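Local coordinates for acetoin utilization protein (Exiguobacterium sibiricum, PDB 2Q04) that belongs to the GNAT acetyltransferase family and probably transfers an acetyl group from acetyl-CoA, with a role in acetoin utilization suggested by its name, at residues T11-G23 against R106-V119. Numbering follows the deposited sequence.
Sequences TLETSLGPVEIEG and RFRGQQIGKKLLEV
I21 of strand 19-23 lies along helix 112-119, its two branches parted over different helix residues. A chi1 of -62° sets CG1 beside the backbone N and CG2 anti to it; CG2 meets V119 CG2 at 3.4 Å and L116 CD1 at 3.8 Å, while CD1, at the end of the other branch, comes up against K115 CB. L12, on the neighbouring antiparallel strand, continues this apolar seam: its CD2 lies 3.9 Å from I112 CG1 and equally near K115 CG, packing the aliphatic base of a lysine whose amine leads away to a long salt bridge with E118.

Farther along, the loop 13-18 between the two strands packs on R106, F107 and Q110, the last two being the ends of a type II turn. L16 CD1 sits over one face of the F107 ring, 3.7 Å from its centroid and 12° off the normal, a CH-pi contact; T14 OG1 lies at the ring edge and accepts from L16 N (2.9 Å), forming an ST turn. Q110 crosses T14 at about a right angle, its CG 4.0 Å from T14 CB; an alanine here, lacking CG and the amide, would probably open a gap beside T14 and S15. With no clear direct hydrogen bond between the segments, mainly apolar packing, supplemented by a water donating to E13 O and Q110 O, holds the hairpin against the turn and helix.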
ATOM      1  N   THR A  11      17.648  -4.602   7.179  1.00 55.06           N
ATOM      2  CA  THR A  11      18.461  -3.478   6.757  1.00 54.67           C
ATOM      3  C   THR A  11      18.749  -3.594   5.273  1.00 54.97           C
ATOM      4  O   THR A  11      19.290  -4.586   4.817  1.00 55.69           O
ATOM      5  CB  THR A  11      19.780  -3.424   7.519  1.00 55.06           C
ATOM      6  OG1 THR A  11      19.520  -3.198   8.909  1.00 53.88           O
ATOM      7  CG2 THR A  11      20.673  -2.297   6.980  1.00 53.87           C
ATOM      8  N   LEU A  12      18.333  -2.591   4.517  1.00 55.85           N
ATOM      9  CA  LEU A  12      18.559  -2.562   3.089  1.00 55.23           C
ATOM     10  C   LEU A  12      19.706  -1.628   2.803  1.00 55.87           C
ATOM     11  O   LEU A  12      19.730  -0.500   3.287  1.00 55.49           O
ATOM     12  CB  LEU A  12      17.293  -2.081   2.352  1.00 55.05           C
ATOM     13  CG  LEU A  12      17.379  -2.049   0.819  1.00 54.08           C
ATOM     14  CD1 LEU A  12      17.712  -3.424   0.273  1.00 56.87           C
ATOM     15  CD2 LEU A  12      16.093  -1.532   0.209  1.00 53.89           C
ATOM     16  N   GLU A  13      20.693  -2.118   2.074  1.00 56.51           N
ATOM     17  CA  GLU A  13      21.798  -1.288   1.660  1.00 57.38           C
ATOM     18  C   GLU A  13      21.417  -0.560   0.403  1.00 57.11           C
ATOM     19  O   GLU A  13      20.626  -1.068  -0.402  1.00 57.54           O
ATOM     20  CB  GLU A  13      23.051  -2.131   1.436  1.00 57.59           C
ATOM     21  CG  GLU A  13      23.712  -2.617   2.751  1.00 58.32           C
ATOM     22  CD  GLU A  13      24.875  -3.542   2.509  1.00 59.73           C
ATOM     23  OE1 GLU A  13      24.793  -4.359   1.567  1.00 66.33           O
ATOM     24  OE2 GLU A  13      25.872  -3.467   3.265  1.00 64.13           O
ATOM     25  N   THR A  14      21.889   0.678   0.278  1.00 56.83           N
ATOM     26  CA  THR A  14      21.613   1.503  -0.902  1.00 56.23           C
ATOM     27  C   THR A  14      22.839   2.349  -1.226  1.00 56.45           C
ATOM     28  O   THR A  14      23.848   2.295  -0.513  1.00 56.77           O
ATOM     29  CB  THR A  14      20.385   2.466  -0.674  1.00 55.32           C
ATOM     30  OG1 THR A  14      20.795   3.601   0.084  1.00 54.13           O
ATOM     31  CG2 THR A  14      19.255   1.761   0.051  1.00 55.08           C
ATOM     32  N   SER A  15      22.740   3.146  -2.283  1.00 56.81           N
ATOM     33  CA  SER A  15      23.807   4.074  -2.657  1.00 56.92           C
ATOM     34  C   SER A  15      23.893   5.227  -1.647  1.00 57.29           C
ATOM     35  O   SER A  15      24.889   5.932  -1.587  1.00 57.52           O
ATOM     36  CB  SER A  15      23.555   4.623  -4.061  1.00 56.83           C
ATOM     37  OG  SER A  15      22.217   5.071  -4.198  1.00 55.92           O
ATOM     38  N   LEU A  16      22.814   5.426  -0.895  1.00 58.23           N
ATOM     39  CA  LEU A  16      22.777   6.422   0.174  1.00 58.58           C
ATOM     40  C   LEU A  16      22.699   5.724   1.540  1.00 58.50           C
ATOM     41  O   LEU A  16      22.790   6.369   2.580  1.00 56.99           O
ATOM     42  CB  LEU A  16      21.537   7.311  -0.001  1.00 58.61           C
ATOM     43  CG  LEU A  16      21.296   7.856  -1.412  1.00 58.13           C
ATOM     44  CD1 LEU A  16      19.995   8.595  -1.465  1.00 58.22           C
ATOM     45  CD2 LEU A  16      22.446   8.759  -1.846  1.00 58.34           C
ATOM     46  N   GLY A  17      22.578   4.390   1.506  1.00 59.24           N
ATOM     47  CA  GLY A  17      22.144   3.599   2.661  1.00 58.39           C
ATOM     48  C   GLY A  17      23.164   3.497   3.735  1.00 57.99           C
ATOM     49  O   GLY A  17      24.171   4.171   3.685  1.00 59.05           O
ATOM     50  N   PRO A  18      22.938   2.594   4.705  1.00 56.90           N
ATOM     51  CA  PRO A  18      21.830   1.626   4.734  1.00 55.98           C
ATOM     52  C   PRO A  18      20.505   2.209   5.220  1.00 54.35           C
ATOM     53  O   PRO A  18      20.485   3.196   5.948  1.00 53.45           O
ATOM     54  CB  PRO A  18      22.330   0.549   5.721  1.00 56.71           C
ATOM     55  CG  PRO A  18      23.657   1.095   6.301  1.00 56.95           C
ATOM     56  CD  PRO A  18      23.767   2.509   5.911  1.00 56.45           C
ATOM     57  N   VAL A  19      19.419   1.539   4.872  1.00 54.30           N
ATOM     58  CA  VAL A  19      18.074   1.991   5.230  1.00 54.53           C
ATOM     59  C   VAL A  19      17.375   0.910   6.036  1.00 53.98           C
ATOM     60  O   VAL A  19      17.375  -0.254   5.651  1.00 53.78           O
ATOM     61  CB  VAL A  19      17.210   2.307   3.939  1.00 54.40           C
ATOM     62  CG1 VAL A  19      15.833   2.806   4.326  1.00 54.19           C
ATOM     63  CG2 VAL A  19      17.921   3.327   3.049  1.00 52.73           C
ATOM     64  N   GLU A  20      16.791   1.295   7.163  1.00 53.86           N
ATOM     65  CA  GLU A  20      16.098   0.344   8.011  1.00 54.05           C
ATOM     66  C   GLU A  20      14.657   0.214   7.573  1.00 54.84           C
ATOM     67  O   GLU A  20      13.899   1.208   7.529  1.00 54.46           O
ATOM     68  CB  GLU A  20      16.177   0.761   9.479  1.00 53.42           C
ATOM     69  CG  GLU A  20      17.585   1.117   9.946  1.00 52.93           C
ATOM     70  CD  GLU A  20      18.633   0.094   9.513  1.00 51.71           C
ATOM     71  OE1 GLU A  20      18.367  -1.122   9.620  1.00 49.08           O
ATOM     72  OE2 GLU A  20      19.724   0.513   9.067  1.00 46.81           O
ATOM     73  N   ILE A  21      14.285  -1.002   7.203  1.00 55.53           N
ATOM     74  CA  ILE A  21      12.946  -1.294   6.744  1.00 55.80           C
ATOM     75  C   ILE A  21      12.253  -2.145   7.778  1.00 55.50           C
ATOM     76  O   ILE A  21      12.620  -3.293   7.995  1.00 55.05           O
ATOM     77  CB  ILE A  21      12.981  -2.000   5.398  1.00 55.87           C
ATOM     78  CG1 ILE A  21      13.629  -1.067   4.365  1.00 57.21           C
ATOM     79  CG2 ILE A  21      11.560  -2.391   4.956  1.00 57.11           C
ATOM     80  CD1 ILE A  21      13.784  -1.649   3.057  1.00 61.23           C
ATOM     81  N   GLU A  22      11.249  -1.567   8.435  1.00 55.81           N
ATOM     82  CA  GLU A  22      10.680  -2.183   9.601  1.00 55.74           C
ATOM     83  C   GLU A  22       9.230  -1.776   9.842  1.00 56.31           C
ATOM     84  O   GLU A  22       8.803  -0.680   9.472  1.00 55.73           O
ATOM     85  CB  GLU A  22      11.514  -1.806  10.818  1.00 55.73           C
ATOM     86  CG  GLU A  22      11.516  -0.291  11.108  1.00 55.37           C
ATOM     87  CD  GLU A  22      12.510   0.109  12.159  1.00 56.26           C
ATOM     88  OE1 GLU A  22      13.614  -0.471  12.197  1.00 58.68           O
ATOM     89  OE2 GLU A  22      12.209   1.042  12.924  1.00 57.48           O
ATOM     90  N   GLY A  23       8.505  -2.647  10.541  1.00 57.18           N
ATOM     91  CA  GLY A  23       7.143  -2.372  10.953  1.00 57.66           C
ATOM     92  C   GLY A  23       6.383  -3.665  11.184  1.00 58.46           C
ATOM     93  O   GLY A  23       6.932  -4.753  10.966  1.00 58.59           O
ATOM     94  N   ARG A 106      14.960  10.767  -4.435  1.00 57.97           N
ATOM     95  CA  ARG A 106      16.408  10.499  -4.463  1.00 58.30           C
ATOM     96  C   ARG A 106      16.743   9.040  -4.105  1.00 57.74           C
ATOM     97  O   ARG A 106      17.858   8.575  -4.360  1.00 57.01           O
ATOM     98  CB  ARG A 106      17.160  11.461  -3.529  1.00 57.68           C
ATOM     99  CG  ARG A 106      16.958  11.196  -2.045  1.00 58.62           C
ATOM    100  CD  ARG A 106      17.849  12.124  -1.199  1.00 60.10           C
ATOM    101  NE  ARG A 106      17.815  11.783   0.228  1.00 63.66           N
ATOM    102  CZ  ARG A 106      16.824  12.111   1.061  1.00 64.43           C
ATOM    103  NH1 ARG A 106      15.754  12.771   0.608  1.00 65.22           N
ATOM    104  NH2 ARG A 106      16.889  11.755   2.345  1.00 63.42           N
ATOM    105  N   PHE A 107      15.774   8.331  -3.509  1.00 57.79           N
ATOM    106  CA  PHE A 107      15.947   6.909  -3.153  1.00 58.16           C
ATOM    107  C   PHE A 107      15.344   5.957  -4.204  1.00 59.22           C
ATOM    108  O   PHE A 107      15.354   4.732  -4.027  1.00 59.21           O
ATOM    109  CB  PHE A 107      15.325   6.625  -1.782  1.00 57.57           C
ATOM    110  CG  PHE A 107      16.196   7.010  -0.640  1.00 57.11           C
ATOM    111  CD1 PHE A 107      17.188   6.149  -0.186  1.00 57.44           C
ATOM    112  CD2 PHE A 107      16.052   8.237  -0.024  1.00 57.66           C
ATOM    113  CE1 PHE A 107      18.008   6.508   0.870  1.00 57.07           C
ATOM    114  CE2 PHE A 107      16.873   8.599   1.034  1.00 57.11           C
ATOM    115  CZ  PHE A 107      17.852   7.734   1.476  1.00 57.32           C
ATOM    116  N   ARG A 108      14.841   6.515  -5.297  1.00 60.23           N
ATOM    117  CA  ARG A 108      14.247   5.709  -6.347  1.00 60.93           C
ATOM    118  C   ARG A 108      15.314   4.863  -7.018  1.00 60.75           C
ATOM    119  O   ARG A 108      16.457   5.292  -7.154  1.00 60.42           O
ATOM    120  CB  ARG A 108      13.558   6.603  -7.384  1.00 61.65           C
ATOM    121  N   GLY A 109      14.943   3.638  -7.395  1.00 60.93           N
ATOM    122  CA  GLY A 109      15.869   2.720  -8.083  1.00 60.56           C
ATOM    123  C   GLY A 109      16.711   1.862  -7.134  1.00 60.52           C
ATOM    124  O   GLY A 109      17.528   1.053  -7.582  1.00 60.61           O
ATOM    125  N   GLN A 110      16.500   2.035  -5.822  1.00 60.04           N
ATOM    126  CA  GLN A 110      17.247   1.281  -4.813  1.00 59.54           C
ATOM    127  C   GLN A 110      16.409   0.114  -4.258  1.00 59.95           C
ATOM    128  O   GLN A 110      16.775  -0.506  -3.253  1.00 60.45           O
ATOM    129  CB  GLN A 110      17.676   2.203  -3.679  1.00 59.06           C
ATOM    130  CG  GLN A 110      18.575   3.350  -4.122  1.00 58.30           C
ATOM    131  CD  GLN A 110      19.884   2.872  -4.763  1.00 59.48           C
ATOM    132  OE1 GLN A 110      20.330   3.424  -5.764  1.00 63.18           O
ATOM    133  NE2 GLN A 110      20.487   1.834  -4.190  1.00 55.33           N
ATOM    134  N   GLN A 111      15.282  -0.170  -4.921  1.00 59.42           N
ATOM    135  CA  GLN A 111      14.428  -1.321  -4.579  1.00 59.09           C
ATOM    136  C   GLN A 111      13.869  -1.257  -3.153  1.00 57.80           C
ATOM    137  O   GLN A 111      13.639  -2.292  -2.511  1.00 58.30           O
ATOM    138  CB  GLN A 111      15.184  -2.636  -4.810  1.00 59.30           C
ATOM    139  CG  GLN A 111      15.733  -2.771  -6.234  1.00 62.49           C
ATOM    140  CD  GLN A 111      16.014  -4.205  -6.621  1.00 65.81           C
ATOM    141  OE1 GLN A 111      16.702  -4.935  -5.902  1.00 72.16           O
ATOM    142  NE2 GLN A 111      15.505  -4.612  -7.768  1.00 68.36           N
ATOM    143  N   ILE A 112      13.582  -0.054  -2.694  1.00 56.47           N
ATOM    144  CA  ILE A 112      13.016   0.135  -1.375  1.00 56.59           C
ATOM    145  C   ILE A 112      11.569  -0.323  -1.332  1.00 57.11           C
ATOM    146  O   ILE A 112      11.144  -0.955  -0.364  1.00 57.04           O
ATOM    147  CB  ILE A 112      13.119   1.602  -0.928  1.00 56.39           C
ATOM    148  CG1 ILE A 112      14.588   1.926  -0.592  1.00 57.11           C
ATOM    149  CG2 ILE A 112      12.201   1.867   0.289  1.00 53.85           C
ATOM    150  CD1 ILE A 112      14.840   3.347  -0.240  1.00 58.26           C
ATOM    151  N   GLY A 113      10.810  -0.007  -2.391  1.00 57.28           N
ATOM    152  CA  GLY A 113       9.414  -0.433  -2.493  1.00 56.92           C
ATOM    153  C   GLY A 113       9.281  -1.932  -2.350  1.00 56.47           C
ATOM    154  O   GLY A 113       8.475  -2.415  -1.566  1.00 54.78           O
ATOM    155  N   LYS A 114      10.098  -2.665  -3.111  1.00 57.25           N
ATOM    156  CA  LYS A 114      10.128  -4.129  -3.044  1.00 58.20           C
ATOM    157  C   LYS A 114      10.295  -4.615  -1.605  1.00 58.47           C
ATOM    158  O   LYS A 114       9.534  -5.463  -1.140  1.00 59.48           O
ATOM    159  CB  LYS A 114      11.281  -4.691  -3.916  1.00 58.83           C
ATOM    160  CG  LYS A 114      11.024  -4.637  -5.431  1.00 60.36           C
ATOM    161  N   LYS A 115      11.293  -4.072  -0.905  1.00 58.15           N
ATOM    162  CA  LYS A 115      11.583  -4.487   0.479  1.00 58.08           C
ATOM    163  C   LYS A 115      10.523  -4.040   1.434  1.00 57.20           C
ATOM    164  O   LYS A 115      10.226  -4.720   2.400  1.00 57.83           O
ATOM    165  CB  LYS A 115      12.931  -3.945   0.936  1.00 57.97           C
ATOM    166  CG  LYS A 115      14.072  -4.874   0.698  1.00 61.59           C
ATOM    167  CD  LYS A 115      14.099  -6.009   1.722  1.00 61.27           C
ATOM    168  CE  LYS A 115      15.328  -6.879   1.542  1.00 63.03           C
ATOM    169  NZ  LYS A 115      15.468  -7.874   2.625  1.00 66.03           N
ATOM    170  N   LEU A 116      10.037  -2.841   1.234  1.00 56.99           N
ATOM    171  CA  LEU A 116       8.946  -2.329   2.023  1.00 56.97           C
ATOM    172  C   LEU A 116       7.805  -3.353   2.008  1.00 57.47           C
ATOM    173  O   LEU A 116       7.233  -3.674   3.052  1.00 57.40           O
ATOM    174  CB  LEU A 116       8.470  -1.002   1.435  1.00 56.78           C
ATOM    175  CG  LEU A 116       8.294   0.202   2.354  1.00 56.20           C
ATOM    176  CD1 LEU A 116       9.319   0.269   3.396  1.00 56.12           C
ATOM    177  CD2 LEU A 116       8.323   1.473   1.507  1.00 57.84           C
ATOM    178  N   LEU A 117       7.520  -3.909   0.823  1.00 57.69           N
ATOM    179  CA  LEU A 117       6.455  -4.905   0.676  1.00 58.47           C
ATOM    180  C   LEU A 117       6.856  -6.254   1.279  1.00 59.52           C
ATOM    181  O   LEU A 117       6.025  -6.937   1.876  1.00 59.79           O
ATOM    182  CB  LEU A 117       6.077  -5.088  -0.805  1.00 59.86           C
ATOM    183  CG  LEU A 117       5.359  -3.909  -1.507  1.00 58.07           C
ATOM    184  CD1 LEU A 117       5.240  -4.180  -3.009  1.00 58.50           C
ATOM    185  CD2 LEU A 117       3.993  -3.651  -0.900  1.00 58.13           C
ATOM    186  N   GLU A 118       8.129  -6.636   1.113  1.00 59.51           N
ATOM    187  CA  GLU A 118       8.639  -7.899   1.685  1.00 59.98           C
ATOM    188  C   GLU A 118       8.447  -7.939   3.199  1.00 59.30           C
ATOM    189  O   GLU A 118       7.913  -8.897   3.739  1.00 60.04           O
ATOM    190  CB  GLU A 118      10.129  -8.084   1.368  1.00 60.12           C
ATOM    191  CG  GLU A 118      10.429  -8.607  -0.029  1.00 61.90           C
ATOM    192  CD  GLU A 118      11.936  -8.821  -0.266  1.00 62.78           C
ATOM    193  OE1 GLU A 118      12.653  -9.212   0.698  1.00 64.71           O
ATOM    194  OE2 GLU A 118      12.396  -8.609  -1.413  1.00 69.96           O
ATOM    195  N   VAL A 119       8.926  -6.901   3.874  1.00 58.52           N
ATOM    196  CA  VAL A 119       8.851  -6.823   5.325  1.00 57.97           C
ATOM    197  C   VAL A 119       7.394  -6.771   5.797  1.00 57.94           C
ATOM    198  O   VAL A 119       7.060  -7.275   6.873  1.00 57.58           O
ATOM    199  CB  VAL A 119       9.621  -5.583   5.855  1.00 57.98           C
ATOM    200  CG1 VAL A 119       9.420  -5.420   7.365  1.00 57.10           C
ATOM    201  CG2 VAL A 119      11.095  -5.703   5.525  1.00 58.87           C
TER
HETATM  202  O   HOH W   1      19.188  -1.607  -2.545  1.00 51.36           O
HETATM  203  O   HOH W   2       5.916  -7.019   9.289  1.00 46.12           O